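Local coordinates for protein carbohydrate oxidase (Microdochium nivale, PDB 3RJA) that oxidises the C1 hydroxyl of mono-, oligo- and polysaccharides to lactones with its flavin cofactor, reducing molecular oxygen to hydrogen peroxide, at residues K327-G331 with D332-N336. Numbering follows the deposited sequence.
Sequences KSIKG and DAVKN
Ile329 and Val334 meet at the turn from the loop after strand 318-326 into helix 332-345, in a local contact whose inner part gathers apolar side chains round the Ile329 carbonyl. Their side chains run about perpendicular to each other; with Ile329 CG1 anti to the backbone N (chi1 -156°), its CG1 and CG2 both come to 4.1 Å from Val334 CB. Ala333 CB adds a further apolar neighbour to CG1. The packing is also close around Ile329 O, which lies 3.3 Å from Val334 CB and 3.4 Å from Ala333 CB and accepts a weak, bent bond from Val334 N (120° at the hydrogen). Outside the turn, Ile230 of helix 223-239 touches Ile329, and Ile329 and Ala333 are buried.

The outer side is polar and looser. Gly331 occupies the N-cap position, and its O accepts a bond from Lys335 N at 3.3 Å, weak through its length, since the angle is nearly straight. Val334 chi1 (62°) sets CG1 3.4 Å from Gly331 O. A water bridges the turn, donating to Lys330 O and accepting from Ala333 N at 2.9 Å. On exposed residues, Lys335 bends at chi3, which brings NZ back to Asp332 OD1 at 3.0 Å in a salt bridge. Before the helix, Ser328 OG accepts from Lys330 N, an ST turn, and is also bonded to Glu234, while Lys330 NZ pairs with Asp235, a zinc ligand.

With a glycine at the N-cap, the helix start is served by backbone carbonyl and water, and the carboxylate of Asp332 in the first turn would probably interact favourably with the helix dipole.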
ATOM      1  N   LYS A 327     -12.975   2.901 -12.628  1.00 13.67           N
ATOM      2  CA  LYS A 327     -14.181   3.701 -12.429  1.00 15.50           C
ATOM      3  C   LYS A 327     -15.379   2.791 -12.198  1.00 14.42           C
ATOM      4  O   LYS A 327     -16.221   3.074 -11.357  1.00 16.11           O
ATOM      5  CB  LYS A 327     -14.455   4.622 -13.631  1.00 15.23           C
ATOM      6  CG  LYS A 327     -13.349   5.623 -13.845  1.00 17.85           C
ATOM      7  CD  LYS A 327     -13.752   6.739 -14.824  1.00 19.44           C
ATOM      8  CE  LYS A 327     -12.622   7.731 -14.921  1.00 20.62           C
ATOM      9  NZ  LYS A 327     -12.650   8.462 -16.241  1.00 22.39           N
ATOM     10  N   SER A 328     -15.448   1.711 -12.959  1.00 12.90           N
ATOM     11  CA  SER A 328     -16.563   0.767 -12.885  1.00 13.68           C
ATOM     12  C   SER A 328     -16.118  -0.547 -13.429  1.00 13.45           C
ATOM     13  O   SER A 328     -15.352  -0.586 -14.403  1.00 13.58           O
ATOM     14  CB  SER A 328     -17.733   1.223 -13.766  1.00 14.18           C
ATOM     15  OG  SER A 328     -18.787   0.255 -13.701  1.00 14.88           O
ATOM     16  N   ILE A 329     -16.641  -1.638 -12.888  1.00 13.46           N
ATOM     17  CA  ILE A 329     -16.324  -2.931 -13.523  1.00 14.96           C
ATOM     18  C   ILE A 329     -17.442  -3.390 -14.502  1.00 15.84           C
ATOM     19  O   ILE A 329     -17.307  -4.400 -15.204  1.00 16.23           O
ATOM     20  CB  ILE A 329     -15.994  -4.034 -12.470  1.00 14.88           C
ATOM     21  CG1 ILE A 329     -15.113  -5.135 -13.103  1.00 16.26           C
ATOM     22  CG2 ILE A 329     -17.280  -4.565 -11.838  1.00 13.53           C
ATOM     23  CD1 ILE A 329     -14.585  -6.200 -12.118  1.00 18.28           C
ATOM     24  N   LYS A 330     -18.550  -2.657 -14.523  1.00 16.76           N
ATOM     25  CA  LYS A 330     -19.726  -3.049 -15.343  1.00 19.28           C
ATOM     26  C   LYS A 330     -19.403  -3.238 -16.839  1.00 18.62           C
ATOM     27  O   LYS A 330     -18.524  -2.575 -17.402  1.00 20.41           O
ATOM     28  CB  LYS A 330     -20.893  -2.060 -15.153  1.00 16.32           C
ATOM     29  CG  LYS A 330     -21.479  -2.088 -13.750  1.00 15.48           C
ATOM     30  CD  LYS A 330     -22.536  -1.000 -13.577  1.00 17.52           C
ATOM     31  CE  LYS A 330     -23.132  -1.061 -12.182  1.00 16.61           C
ATOM     32  NZ  LYS A 330     -24.198  -0.046 -11.988  1.00 15.68           N
ATOM     33  N   GLY A 331     -20.106  -4.166 -17.468  1.00 19.97           N
ATOM     34  CA  GLY A 331     -20.059  -4.301 -18.924  1.00 20.27           C
ATOM     35  C   GLY A 331     -19.253  -5.514 -19.337  1.00 21.66           C
ATOM     36  O   GLY A 331     -19.297  -6.572 -18.698  1.00 18.23           O
ATOM     37  N   ASP A 332     -18.492  -5.359 -20.404  1.00 23.15           N
ATOM     38  CA  ASP A 332     -17.655  -6.454 -20.844  1.00 24.95           C
ATOM     39  C   ASP A 332     -16.528  -6.772 -19.863  1.00 24.29           C
ATOM     40  O   ASP A 332     -16.078  -7.915 -19.817  1.00 26.53           O
ATOM     41  CB  ASP A 332     -17.126  -6.193 -22.244  1.00 26.73           C
ATOM     42  CG  ASP A 332     -18.180  -6.438 -23.308  1.00 30.98           C
ATOM     43  OD1 ASP A 332     -19.161  -7.164 -23.025  1.00 30.96           O
ATOM     44  OD2 ASP A 332     -18.034  -5.899 -24.420  1.00 35.61           O
ATOM     45  N   ALA A 333     -16.111  -5.778 -19.072  1.00 22.49           N
ATOM     46  CA  ALA A 333     -15.044  -5.957 -18.073  1.00 20.80           C
ATOM     47  C   ALA A 333     -15.383  -7.067 -17.073  1.00 18.14           C
ATOM     48  O   ALA A 333     -14.613  -8.017 -16.888  1.00 17.85           O
ATOM     49  CB  ALA A 333     -14.737  -4.638 -17.346  1.00 19.43           C
ATOM     50  N   VAL A 334     -16.552  -6.974 -16.457  1.00 18.11           N
ATOM     51  CA  VAL A 334     -16.936  -7.989 -15.491  1.00 18.33           C
ATOM     52  C   VAL A 334     -17.235  -9.330 -16.182  1.00 18.73           C
ATOM     53  O   VAL A 334     -16.925 -10.404 -15.647  1.00 18.26           O
ATOM     54  CB  VAL A 334     -18.098  -7.547 -14.561  1.00 17.82           C
ATOM     55  CG1 VAL A 334     -19.426  -7.261 -15.375  1.00 17.75           C
ATOM     56  CG2 VAL A 334     -18.301  -8.588 -13.449  1.00 16.70           C
ATOM     57  N   LYS A 335     -17.812  -9.263 -17.375  1.00 20.11           N
ATOM     58  CA  LYS A 335     -18.050 -10.469 -18.158  1.00 19.71           C
ATOM     59  C   LYS A 335     -16.734 -11.193 -18.403  1.00 17.64           C
ATOM     60  O   LYS A 335     -16.646 -12.389 -18.175  1.00 17.58           O
ATOM     61  CB  LYS A 335     -18.761 -10.141 -19.491  1.00 19.29           C
ATOM     62  CG  LYS A 335     -19.305 -11.406 -20.226  1.00 21.32           C
ATOM     63  CD  LYS A 335     -19.774 -11.066 -21.668  0.50 21.16           C
ATOM     64  CE  LYS A 335     -20.590  -9.751 -21.708  0.50 21.42           C
ATOM     65  NZ  LYS A 335     -21.117  -9.376 -23.058  0.50 21.64           N
ATOM     66  N   ASN A 336     -15.713 -10.456 -18.855  1.00 17.72           N
ATOM     67  CA  ASN A 336     -14.410 -11.045 -19.168  1.00 16.20           C
ATOM     68  C   ASN A 336     -13.758 -11.501 -17.873  1.00 16.52           C
ATOM     69  O   ASN A 336     -13.155 -12.560 -17.830  1.00 16.25           O
ATOM     70  CB  ASN A 336     -13.490 -10.030 -19.872  1.00 16.41           C
ATOM     71  CG  ASN A 336     -14.017  -9.597 -21.223  1.00 17.33           C
ATOM     72  OD1 ASN A 336     -14.914 -10.238 -21.768  1.00 18.85           O
ATOM     73  ND2 ASN A 336     -13.472  -8.504 -21.774  1.00 16.51           N
TER
HETATM   74  O   HOH W   1     -16.426  -2.960 -19.672  1.00 26.66           O